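Local coordinates for 2-hydroxyisobutyryl-CoA synthetase (Aquincola tertiaricarbonis, PDB 6HDW), which belongs to the AMP-binding enzymes of the ANL clan, with a large AMP-binding domain and a smaller C-terminal domain, at residues V94-D99 against R339-D344; A216-T221 against K245-S250; G254-G259 against V272-S277. All coordinates share one frame; numbering follows the deposited sequence.

Contact 1: V94-D99 against R339-D344. With 8LE ([[(2~{R},3~{S},4~{R},5~{R})-5-(6-aminopurin-9-yl)-3,4-bis(oxidanyl)oxolan-2-yl]methoxy-oxidanyl-phosphoryl] 2-methyl-2-oxidanyl-propanoate), chain B.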
loop_
_atom_site.group_PDB
_atom_site.type_symbol
_atom_site.label_atom_id
_atom_site.label_comp_id
_atom_site.label_asym_id
_atom_site.label_seq_id
_atom_site.Cartn_x
_atom_site.Cartn_y
_atom_site.Cartn_z
ATOM N N VAL A 94 11.208 -13.957 28.978
ATOM C CA VAL A 94 10.716 -12.985 27.997
ATOM C C VAL A 94 11.531 -13.045 26.709
ATOM O O VAL A 94 12.729 -13.317 26.747
ATOM C CB VAL A 94 10.567 -11.520 28.517
ATOM C CG1 VAL A 94 9.513 -11.421 29.610
ATOM C CG2 VAL A 94 11.902 -10.924 28.975
ATOM N N VAL A 95 10.878 -12.798 25.579
ATOM C CA VAL A 95 11.532 -12.756 24.280
ATOM C C VAL A 95 11.880 -11.293 24.024
ATOM O O VAL A 95 11.043 -10.414 24.240
ATOM C CB VAL A 95 10.630 -13.344 23.162
ATOM C CG1 VAL A 95 11.238 -13.109 21.779
ATOM C CG2 VAL A 95 10.368 -14.832 23.390
ATOM N N LYS A 96 13.111 -11.029 23.598
ATOM C CA LYS A 96 13.535 -9.676 23.253
ATOM C C LYS A 96 13.578 -9.565 21.723
ATOM O O LYS A 96 13.790 -10.577 21.053
ATOM C CB LYS A 96 14.900 -9.356 23.878
ATOM C CG LYS A 96 14.837 -9.088 25.375
ATOM C CD LYS A 96 16.220 -8.849 25.943
ATOM C CE LYS A 96 16.203 -8.643 27.437
ATOM N NZ LYS A 96 17.578 -8.513 27.987
ATOM N N LYS A 97 13.351 -8.349 21.170
ATOM C CA LYS A 97 13.405 -8.082 19.721
ATOM C C LYS A 97 14.786 -8.476 19.145
ATOM O O LYS A 97 14.879 -8.920 17.998
ATOM C CB LYS A 97 13.104 -6.603 19.422
ATOM C CG LYS A 97 11.619 -6.286 19.198
ATOM C CD LYS A 97 11.031 -5.389 20.289
ATOM C CE LYS A 97 11.324 -3.927 20.092
ATOM N NZ LYS A 97 11.198 -3.180 21.370
ATOM N N THR A 98 15.843 -8.352 19.971
ATOM C CA THR A 98 17.217 -8.735 19.636
ATOM C C THR A 98 17.333 -10.262 19.461
ATOM O O THR A 98 18.173 -10.710 18.675
ATOM C CB THR A 98 18.203 -8.215 20.693
ATOM O OG1 THR A 98 17.754 -8.613 21.991
ATOM C CG2 THR A 98 18.375 -6.698 20.645
ATOM N N ASP A 99 16.489 -11.058 20.177
ATOM C CA ASP A 99 16.486 -12.525 20.068
ATOM C C ASP A 99 15.902 -12.957 18.728
ATOM O O ASP A 99 16.363 -13.927 18.140
ATOM C CB ASP A 99 15.722 -13.188 21.235
ATOM C CG ASP A 99 16.265 -12.887 22.624
ATOM O OD1 ASP A 99 17.503 -12.711 22.760
ATOM O OD2 ASP A 99 15.463 -12.876 23.581
ATOM N N ARG A 339 5.455 -14.172 25.398
ATOM C CA ARG A 339 6.063 -13.270 26.355
ATOM C C ARG A 339 7.105 -12.352 25.699
ATOM O O ARG A 339 8.223 -12.229 26.195
ATOM C CB ARG A 339 6.599 -14.022 27.595
ATOM C CG ARG A 339 5.477 -14.325 28.567
ATOM C CD ARG A 339 5.870 -15.152 29.770
ATOM N NE ARG A 339 6.948 -14.567 30.570
ATOM C CZ ARG A 339 6.790 -13.600 31.468
ATOM N NH1 ARG A 339 5.598 -13.056 31.666
ATOM N NH2 ARG A 339 7.829 -13.153 32.157
ATOM N N LEU A 340 6.723 -11.680 24.591
ATOM C CA LEU A 340 7.618 -10.710 23.957
ATOM C C LEU A 340 7.610 -9.416 24.765
ATOM O O LEU A 340 6.541 -8.885 25.092
ATOM C CB LEU A 340 7.263 -10.435 22.480
ATOM C CG LEU A 340 8.004 -9.282 21.742
ATOM C CD1 LEU A 340 9.433 -9.662 21.406
ATOM C CD2 LEU A 340 7.296 -8.909 20.455
ATOM N N LEU A 341 8.815 -8.939 25.110
ATOM C CA LEU A 341 9.017 -7.701 25.850
ATOM C C LEU A 341 8.830 -6.522 24.885
ATOM O O LEU A 341 9.502 -6.463 23.858
ATOM C CB LEU A 341 10.429 -7.709 26.474
ATOM C CG LEU A 341 10.945 -6.435 27.151
ATOM C CD1 LEU A 341 10.082 -6.038 28.353
ATOM C CD2 LEU A 341 12.379 -6.618 27.592
ATOM N N SER A 342 7.889 -5.612 25.194
ATOM C CA SER A 342 7.638 -4.445 24.347
ATOM C C SER A 342 8.706 -3.370 24.491
ATOM O O SER A 342 9.078 -2.735 23.499
ATOM C CB SER A 342 6.254 -3.863 24.608
ATOM O OG SER A 342 6.180 -3.322 25.913
ATOM N N GLY A 343 9.184 -3.185 25.720
ATOM C CA GLY A 343 10.162 -2.160 26.066
ATOM C C GLY A 343 9.498 -0.805 26.239
ATOM O O GLY A 343 10.173 0.224 26.292
ATOM N N ASP A 344 8.160 -0.804 26.338
ATOM C CA ASP A 344 7.340 0.393 26.489
ATOM C C ASP A 344 6.939 0.571 27.930
ATOM O O ASP A 344 7.099 -0.358 28.714
ATOM C CB ASP A 344 6.087 0.287 25.609
ATOM C CG ASP A 344 6.392 0.195 24.133
ATOM O OD1 ASP A 344 7.158 1.047 23.633
ATOM O OD2 ASP A 344 5.846 -0.708 23.475
HETATM C C2 8LE B . 1.852 4.434 22.352
HETATM C CAA 8LE B . 1.532 -1.799 14.057
HETATM C CAZ 8LE B . 1.654 -0.660 15.086
HETATM C CAB 8LE B . 1.028 -1.087 16.427
HETATM O OAF 8LE B . 0.927 0.468 14.617
HETATM C CAS 8LE B . 3.143 -0.262 15.258
HETATM O OAD 8LE B . 3.510 0.897 15.078
HETATM O OAQ 8LE B . 3.993 -1.279 15.586
HETATM P PBC 8LE B . 5.636 -1.244 15.514
HETATM O OAI 8LE B . 6.079 -0.613 14.120
HETATM O OAE 8LE B . 6.178 -2.600 15.761
HETATM O "O5'" 8LE B . 6.094 -0.266 16.664
HETATM C "C5'" 8LE B . 5.601 -0.568 17.963
HETATM C "C4'" 8LE B . 6.002 0.533 18.906
HETATM O "O4'" 8LE B . 5.291 1.738 18.530
HETATM C "C3'" 8LE B . 5.479 0.150 20.234
HETATM O "O3'" 8LE B . 6.463 -0.634 20.918
HETATM C "C2'" 8LE B . 5.268 1.519 20.882
HETATM O "O2'" 8LE B . 6.511 2.126 21.345
HETATM C "C1'" 8LE B . 4.727 2.325 19.723
HETATM N N9 8LE B . 3.229 2.322 19.691
HETATM C C8 8LE B . 2.415 1.664 18.858
HETATM N N7 8LE B . 1.162 1.952 19.194
HETATM C C5 8LE B . 1.188 2.775 20.248
HETATM C C4 8LE B . 2.479 3.000 20.555
HETATM N N3 8LE B . 2.831 3.823 21.571
HETATM N N1 8LE B . 0.520 4.183 22.011
HETATM C C6 8LE B . 0.226 3.386 20.966
HETATM N N6 8LE B . -1.039 3.164 20.634
HETATM O O HOH W 1 12.161 -6.520 23.266
#
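Val95 and Leu340 form a single backbone bridge between the turn leading into helix 97-106 and strand 340-347. The evidence is a pair of short bonds: Val95 N gives its hydrogen to Arg339 O at 2.8 Å, and Leu341 N gives its own to Val95 O, also at 2.8 Å. Leu340 CD1 leans on the same Val95 O at 3.3 Å and continues onto Val95 CG1. One residue earlier, Val94 CG1 lies over one face of the Arg339 guanidinium, nearest to NH2 at 3.5 Å. That flat group is held by a salt bridge to Glu307 and by the carbonyls of Val92 and Met314, which probably fix its rotation.

Lys97 folds back at chi2 (114°) and chi3 (81°), and this brings its NZ to Ser342 O at 3.0 Å, with the ammonium 46° out of the carbonyl plane. A water joins Lys97 N to Leu341 O. The helix start is steadied from within, Asp99 OD2 accepting from Lys96 N at 3.0 Å.

Farther along, Ser342 OG accepts from Asp344 N in an ST turn. Asp344 grips the 8LE ribose with both oxygens, OD1 to O2' at 2.6 Å and OD2 to O3' at 2.6 Å. Helix 66-75 packs on Val95 through Phe67 and Tyr68, while Arg339 and Leu340 face Tyr327 of strand 322-329 as a G1 beta bulge.

Contact 2: A216-T221 against K245-S250. With 8LE ([[(2~{R},3~{S},4~{R},5~{R})-5-(6-aminopurin-9-yl)-3,4-bis(oxidanyl)oxolan-2-yl]methoxy-oxidanyl-phosphoryl] 2-methyl-2-oxidanyl-propanoate), chain B.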
loop_
_atom_site.group_PDB
_atom_site.type_symbol
_atom_site.label_atom_id
_atom_site.label_comp_id
_atom_site.label_asym_id
_atom_site.label_seq_id
_atom_site.Cartn_x
_atom_site.Cartn_y
_atom_site.Cartn_z
ATOM N N ALA A 216 -16.744 7.512 7.392
ATOM C CA ALA A 216 -17.231 7.400 8.770
ATOM C C ALA A 216 -16.068 7.166 9.745
ATOM O O ALA A 216 -16.179 7.530 10.916
ATOM C CB ALA A 216 -18.241 6.266 8.881
ATOM N N ALA A 217 -14.967 6.536 9.263
ATOM C CA ALA A 217 -13.784 6.215 10.071
ATOM C C ALA A 217 -12.478 6.488 9.330
ATOM O O ALA A 217 -12.427 6.378 8.103
ATOM C CB ALA A 217 -13.839 4.762 10.527
ATOM N N PHE A 218 -11.429 6.867 10.080
ATOM C CA PHE A 218 -10.086 7.162 9.559
ATOM C C PHE A 218 -9.040 6.437 10.388
ATOM O O PHE A 218 -9.085 6.503 11.615
ATOM C CB PHE A 218 -9.801 8.678 9.593
ATOM C CG PHE A 218 -8.396 9.093 9.204
ATOM C CD1 PHE A 218 -7.367 9.096 10.143
ATOM C CD2 PHE A 218 -8.114 9.529 7.916
ATOM C CE1 PHE A 218 -6.077 9.488 9.787
ATOM C CE2 PHE A 218 -6.828 9.928 7.563
ATOM C CZ PHE A 218 -5.816 9.904 8.499
ATOM N N TYR A 219 -8.068 5.787 9.721
ATOM C CA TYR A 219 -6.957 5.126 10.398
ATOM C C TYR A 219 -5.627 5.703 9.928
ATOM O O TYR A 219 -5.422 5.882 8.727
ATOM C CB TYR A 219 -6.965 3.586 10.190
ATOM C CG TYR A 219 -5.704 2.924 10.722
ATOM C CD1 TYR A 219 -5.583 2.593 12.071
ATOM C CD2 TYR A 219 -4.599 2.719 9.898
ATOM C CE1 TYR A 219 -4.408 2.043 12.576
ATOM C CE2 TYR A 219 -3.411 2.186 10.397
ATOM C CZ TYR A 219 -3.322 1.847 11.737
ATOM O OH TYR A 219 -2.150 1.341 12.237
ATOM N N GLY A 220 -4.720 5.903 10.884
ATOM C CA GLY A 220 -3.352 6.347 10.647
ATOM C C GLY A 220 -2.647 6.608 11.957
ATOM O O GLY A 220 -3.055 6.066 12.988
ATOM N N THR A 221 -1.596 7.457 11.930
ATOM C CA THR A 221 -0.878 7.874 13.143
ATOM C C THR A 221 -1.517 9.166 13.676
ATOM O O THR A 221 -2.057 9.942 12.872
ATOM C CB THR A 221 0.636 8.093 12.894
ATOM O OG1 THR A 221 0.845 9.146 11.944
ATOM C CG2 THR A 221 1.380 6.807 12.497
ATOM N N LYS A 245 -17.007 10.118 11.878
ATOM C CA LYS A 245 -17.623 9.831 13.177
ATOM C C LYS A 245 -16.472 9.530 14.133
ATOM O O LYS A 245 -16.539 9.847 15.324
ATOM C CB LYS A 245 -18.603 8.646 13.104
ATOM C CG LYS A 245 -19.781 8.846 12.135
ATOM C CD LYS A 245 -20.799 9.904 12.611
ATOM C CE LYS A 245 -21.777 10.309 11.529
ATOM N NZ LYS A 245 -21.146 11.143 10.467
ATOM N N CYS A 246 -15.389 8.935 13.593
ATOM C CA CYS A 246 -14.215 8.628 14.391
ATOM C C CYS A 246 -12.934 8.526 13.580
ATOM O O CYS A 246 -12.945 8.417 12.354
ATOM C CB CYS A 246 -14.430 7.384 15.250
ATOM S SG CYS A 246 -14.055 5.823 14.417
ATOM N N LEU A 247 -11.823 8.589 14.312
ATOM C CA LEU A 247 -10.459 8.417 13.846
ATOM C C LEU A 247 -9.863 7.457 14.863
ATOM O O LEU A 247 -10.060 7.645 16.066
ATOM C CB LEU A 247 -9.678 9.747 13.843
ATOM C CG LEU A 247 -10.182 10.857 12.923
ATOM C CD1 LEU A 247 -11.060 11.835 13.697
ATOM C CD2 LEU A 247 -9.016 11.604 12.276
ATOM N N PHE A 248 -9.219 6.393 14.390
ATOM C CA PHE A 248 -8.592 5.409 15.261
ATOM C C PHE A 248 -7.128 5.288 14.896
ATOM O O PHE A 248 -6.786 5.228 13.723
ATOM C CB PHE A 248 -9.370 4.080 15.304
ATOM C CG PHE A 248 -9.344 3.182 14.092
ATOM C CD1 PHE A 248 -10.103 3.483 12.964
ATOM C CD2 PHE A 248 -8.672 1.963 14.125
ATOM C CE1 PHE A 248 -10.122 2.623 11.862
ATOM C CE2 PHE A 248 -8.703 1.097 13.027
ATOM C CZ PHE A 248 -9.416 1.441 11.898
ATOM N N PHE A 249 -6.256 5.391 15.887
ATOM C CA PHE A 249 -4.828 5.453 15.618
ATOM C C PHE A 249 -4.001 4.460 16.378
ATOM O O PHE A 249 -4.375 4.039 17.477
ATOM C CB PHE A 249 -4.279 6.863 15.972
ATOM C CG PHE A 249 -5.040 8.077 15.490
ATOM C CD1 PHE A 249 -5.115 8.380 14.135
ATOM C CD2 PHE A 249 -5.610 8.964 16.398
ATOM C CE1 PHE A 249 -5.806 9.509 13.693
ATOM C CE2 PHE A 249 -6.287 10.105 15.956
ATOM C CZ PHE A 249 -6.367 10.376 14.609
ATOM N N SER A 250 -2.810 4.176 15.813
ATOM C CA SER A 250 -1.731 3.376 16.389
ATOM C C SER A 250 -0.383 3.857 15.821
ATOM O O SER A 250 -0.352 4.582 14.822
ATOM C CB SER A 250 -1.945 1.886 16.127
ATOM O OG SER A 250 -1.588 1.503 14.809
HETATM C C2 8LE B . 1.852 4.434 22.352
HETATM C CAA 8LE B . 1.532 -1.799 14.057
HETATM C CAZ 8LE B . 1.654 -0.660 15.086
HETATM C CAB 8LE B . 1.028 -1.087 16.427
HETATM O OAF 8LE B . 0.927 0.468 14.617
HETATM C CAS 8LE B . 3.143 -0.262 15.258
HETATM O OAD 8LE B . 3.510 0.897 15.078
HETATM O OAQ 8LE B . 3.993 -1.279 15.586
HETATM P PBC 8LE B . 5.636 -1.244 15.514
HETATM O OAI 8LE B . 6.079 -0.613 14.120
HETATM O OAE 8LE B . 6.178 -2.600 15.761
HETATM O "O5'" 8LE B . 6.094 -0.266 16.664
HETATM C "C5'" 8LE B . 5.601 -0.568 17.963
HETATM C "C4'" 8LE B . 6.002 0.533 18.906
HETATM O "O4'" 8LE B . 5.291 1.738 18.530
HETATM C "C3'" 8LE B . 5.479 0.150 20.234
HETATM O "O3'" 8LE B . 6.463 -0.634 20.918
HETATM C "C2'" 8LE B . 5.268 1.519 20.882
HETATM O "O2'" 8LE B . 6.511 2.126 21.345
HETATM C "C1'" 8LE B . 4.727 2.325 19.723
HETATM N N9 8LE B . 3.229 2.322 19.691
HETATM C C8 8LE B . 2.415 1.664 18.858
HETATM N N7 8LE B . 1.162 1.952 19.194
HETATM C C5 8LE B . 1.188 2.775 20.248
HETATM C C4 8LE B . 2.479 3.000 20.555
HETATM N N3 8LE B . 2.831 3.823 21.571
HETATM N N1 8LE B . 0.520 4.183 22.011
HETATM C C6 8LE B . 0.226 3.386 20.966
HETATM N N6 8LE B . -1.039 3.164 20.634
HETATM O O HOH W 2 -0.419 3.610 12.071
#
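Phe218 meets Leu247 and Phe249 across two neighbouring parallel strands, 217-220 and 246-249, which with helix 222-234 form a beta-alpha-beta unit. Phe218 CD1 is the touching atom for both, 3.7 Å from Leu247 CD2 and 3.9 Å from Phe249 CE1. The Phe249 ring receives Phe218 CE1 and Gly220 O at its edge, in its plane. Helix 222-234 covers this face of the sheet, its Tyr224 and Leu228 reaching Phe218.

On the opposite face Tyr219 and Phe248 cross at about a right angle. Tyr219 CB sits over the Phe248 ring, 3.9 Å from its centroid, a CH-pi contact; the two ring planes are inclined at 53°, neither stacked nor edge-to-face. The Phe248 ring is set there by chi1 of 72°, which puts CG between the backbone N and the carbonyl carbon. Tyr273 of strand 271-274 touches the Phe248 side chain at its CB.

At mid-strand Phe248 N reaches Phe218 O at 2.8 Å with an N-H...O angle of 165°. The bonds from Phe218 N to Cys246 O and from Ser250 N to Gly220 O are weak, whereas Ala216 O accepts from both Lys245 N and Cys246 N.

At the polar end, Tyr219 OH and Ser250 OG share a hydrogen bond of 2.6 Å. Ser250 OG also hydrogen-bonds 8LE OAF at 2.7 Å, consistent with Tyr219 helping to set its direction. A water 2.9 Å from Tyr219 OH donates a hydrogen to Ser250 O, also at 2.9 Å.

Contact 3: G254-G259 against V272-S277. With 8LE ([[(2~{R},3~{S},4~{R},5~{R})-5-(6-aminopurin-9-yl)-3,4-bis(oxidanyl)oxolan-2-yl]methoxy-oxidanyl-phosphoryl] 2-methyl-2-oxidanyl-propanoate), chain B.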
loop_
_atom_site.group_PDB
_atom_site.type_symbol
_atom_site.label_atom_id
_atom_site.label_comp_id
_atom_site.label_asym_id
_atom_site.label_seq_id
_atom_site.Cartn_x
_atom_site.Cartn_y
_atom_site.Cartn_z
ATOM N N GLY A 254 -0.307 9.615 21.527
ATOM C CA GLY A 254 -1.017 10.768 20.991
ATOM C C GLY A 254 -2.506 10.707 21.235
ATOM O O GLY A 254 -3.089 11.671 21.731
ATOM N N ALA A 255 -3.119 9.555 20.921
ATOM C CA ALA A 255 -4.556 9.293 21.042
ATOM C C ALA A 255 -5.067 9.184 22.494
ATOM O O ALA A 255 -6.280 9.270 22.729
ATOM C CB ALA A 255 -4.931 8.066 20.231
ATOM N N SER A 256 -4.150 9.022 23.457
ATOM C CA SER A 256 -4.455 9.009 24.893
ATOM C C SER A 256 -3.681 10.127 25.608
ATOM O O SER A 256 -3.623 10.170 26.840
ATOM C CB SER A 256 -4.169 7.646 25.507
ATOM O OG SER A 256 -5.163 6.727 25.090
ATOM N N VAL A 257 -3.111 11.047 24.814
ATOM C CA VAL A 257 -2.378 12.213 25.299
ATOM C C VAL A 257 -3.394 13.388 25.396
ATOM O O VAL A 257 -4.000 13.753 24.384
ATOM C CB VAL A 257 -1.107 12.500 24.443
ATOM C CG1 VAL A 257 -0.491 13.850 24.779
ATOM C CG2 VAL A 257 -0.069 11.389 24.609
ATOM N N PRO A 258 -3.624 13.915 26.628
ATOM C CA PRO A 258 -4.644 14.973 26.850
ATOM C C PRO A 258 -4.844 16.057 25.768
ATOM O O PRO A 258 -5.922 16.091 25.164
ATOM C CB PRO A 258 -4.199 15.601 28.167
ATOM C CG PRO A 258 -3.594 14.462 28.917
ATOM C CD PRO A 258 -2.997 13.514 27.906
ATOM N N GLY A 259 -3.840 16.916 25.545
ATOM C CA GLY A 259 -3.902 18.002 24.566
ATOM C C GLY A 259 -3.930 17.602 23.098
ATOM O O GLY A 259 -4.443 18.358 22.266
ATOM N N VAL A 272 -11.892 10.159 18.859
ATOM C CA VAL A 272 -10.549 9.622 18.667
ATOM C C VAL A 272 -10.383 8.348 19.485
ATOM O O VAL A 272 -10.724 8.325 20.665
ATOM C CB VAL A 272 -9.436 10.680 18.939
ATOM C CG1 VAL A 272 -8.074 10.024 19.164
ATOM C CG2 VAL A 272 -9.355 11.690 17.795
ATOM N N TYR A 273 -9.862 7.289 18.854
ATOM C CA TYR A 273 -9.619 6.031 19.548
ATOM C C TYR A 273 -8.178 5.632 19.485
ATOM O O TYR A 273 -7.555 5.697 18.422
ATOM C CB TYR A 273 -10.520 4.895 19.029
ATOM C CG TYR A 273 -11.990 5.184 19.203
ATOM C CD1 TYR A 273 -12.530 5.412 20.467
ATOM C CD2 TYR A 273 -12.835 5.282 18.104
ATOM C CE1 TYR A 273 -13.878 5.717 20.632
ATOM C CE2 TYR A 273 -14.189 5.581 18.258
ATOM C CZ TYR A 273 -14.708 5.787 19.525
ATOM O OH TYR A 273 -16.035 6.079 19.689
ATOM N N ASP A 274 -7.664 5.187 20.634
ATOM C CA ASP A 274 -6.312 4.682 20.799
ATOM C C ASP A 274 -6.334 3.154 20.665
ATOM O O ASP A 274 -7.222 2.495 21.215
ATOM C CB ASP A 274 -5.775 5.081 22.182
ATOM C CG ASP A 274 -4.273 4.964 22.369
ATOM O OD1 ASP A 274 -3.538 5.012 21.356
ATOM O OD2 ASP A 274 -3.825 4.921 23.534
ATOM N N CYS A 275 -5.375 2.610 19.901
ATOM C CA CYS A 275 -5.142 1.178 19.708
ATOM C C CYS A 275 -3.678 0.954 19.349
ATOM O O CYS A 275 -2.970 1.921 19.094
ATOM C CB CYS A 275 -6.092 0.561 18.676
ATOM S SG CYS A 275 -5.733 0.989 16.954
ATOM N N GLY A 276 -3.233 -0.298 19.351
ATOM C CA GLY A 276 -1.883 -0.643 18.934
ATOM C C GLY A 276 -0.882 -1.063 19.985
ATOM O O GLY A 276 -0.540 -0.287 20.880
ATOM N N SER A 277 -0.362 -2.290 19.827
ATOM C CA SER A 277 0.709 -2.856 20.640
ATOM C C SER A 277 1.994 -2.794 19.796
ATOM O O SER A 277 2.617 -1.742 19.727
ATOM C CB SER A 277 0.377 -4.282 21.078
ATOM O OG SER A 277 0.068 -5.108 19.969
HETATM C C2 8LE B . 1.852 4.434 22.352
HETATM C CAA 8LE B . 1.532 -1.799 14.057
HETATM C CAZ 8LE B . 1.654 -0.660 15.086
HETATM C CAB 8LE B . 1.028 -1.087 16.427
HETATM O OAF 8LE B . 0.927 0.468 14.617
HETATM C CAS 8LE B . 3.143 -0.262 15.258
HETATM O OAD 8LE B . 3.510 0.897 15.078
HETATM O OAQ 8LE B . 3.993 -1.279 15.586
HETATM P PBC 8LE B . 5.636 -1.244 15.514
HETATM O OAI 8LE B . 6.079 -0.613 14.120
HETATM O OAE 8LE B . 6.178 -2.600 15.761
HETATM O "O5'" 8LE B . 6.094 -0.266 16.664
HETATM C "C5'" 8LE B . 5.601 -0.568 17.963
HETATM C "C4'" 8LE B . 6.002 0.533 18.906
HETATM O "O4'" 8LE B . 5.291 1.738 18.530
HETATM C "C3'" 8LE B . 5.479 0.150 20.234
HETATM O "O3'" 8LE B . 6.463 -0.634 20.918
HETATM C "C2'" 8LE B . 5.268 1.519 20.882
HETATM O "O2'" 8LE B . 6.511 2.126 21.345
HETATM C "C1'" 8LE B . 4.727 2.325 19.723
HETATM N N9 8LE B . 3.229 2.322 19.691
HETATM C C8 8LE B . 2.415 1.664 18.858
HETATM N N7 8LE B . 1.162 1.952 19.194
HETATM C C5 8LE B . 1.188 2.775 20.248
HETATM C C4 8LE B . 2.479 3.000 20.555
HETATM N N3 8LE B . 2.831 3.823 21.571
HETATM N N1 8LE B . 0.520 4.183 22.011
HETATM C C6 8LE B . 0.226 3.386 20.966
HETATM N N6 8LE B . -1.039 3.164 20.634
HETATM O O HOH W 3 -1.806 6.817 20.234
#
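Ala255 lays its methyl group over the Asp274 side chain, CB coming within 3.5 Å of OD1, and the same CB touches Val272 CG1 at 3.9 Å. Next to it, Ser256 OG donates to Asp274 OD2 at 2.7 Å, approaching from 43° out of the carboxylate plane. The carboxylate reaches both partners because Asp274 CG stands opposite its own backbone N (chi1 -164°).

Asp274 OD1 accepts from 8LE N6 at 3.2 Å and from a water at 2.7 Å, and that water takes the hydrogen of Ala255 N at 3.1 Å. Three donors thus share one buried carboxylate, which would probably favour its charged form. Cys275 O adds a second acceptor for the adenine amino group, 2.8 Å from 8LE N6.

Ala255 and Ser256 are the central residues of a type I turn closed by Val257 N and Gly254 O, and Val257 is the N-cap of helix 258-268. The contact thus joins the turn before this helix to strand 271-274, within the beta-alpha-beta unit that starts at strand 246-249. The helix packs through Lys261 and Ile264 on Val272, while Phe249 of the adjoining strand 246-249 lies against both Val272 and Ala255.

From the N terminus, the chain enters contact 1 at 94-99 but closes it only at 339-344, some 240 residues later. Contacts 2 and 3 both fall within that long excursion and follow one another without crossing: 216-221 pairs with 245-250 before 254-259 meets 272-277. They belong to successive beta-alpha-beta units of the parallel sheet that share strand 246-249, and they meet where Leu247 O and Phe249 N lie in hydrogen-bonding range of Tyr273 N and O. Contact 1 instead ties the turn before helix 97-106, and its first residue, to the antiparallel sheet, its centre 28 Å from that of contact 2. All three converge on 8LE, at its ribose, its OAF hydroxyl and its adenine respectively.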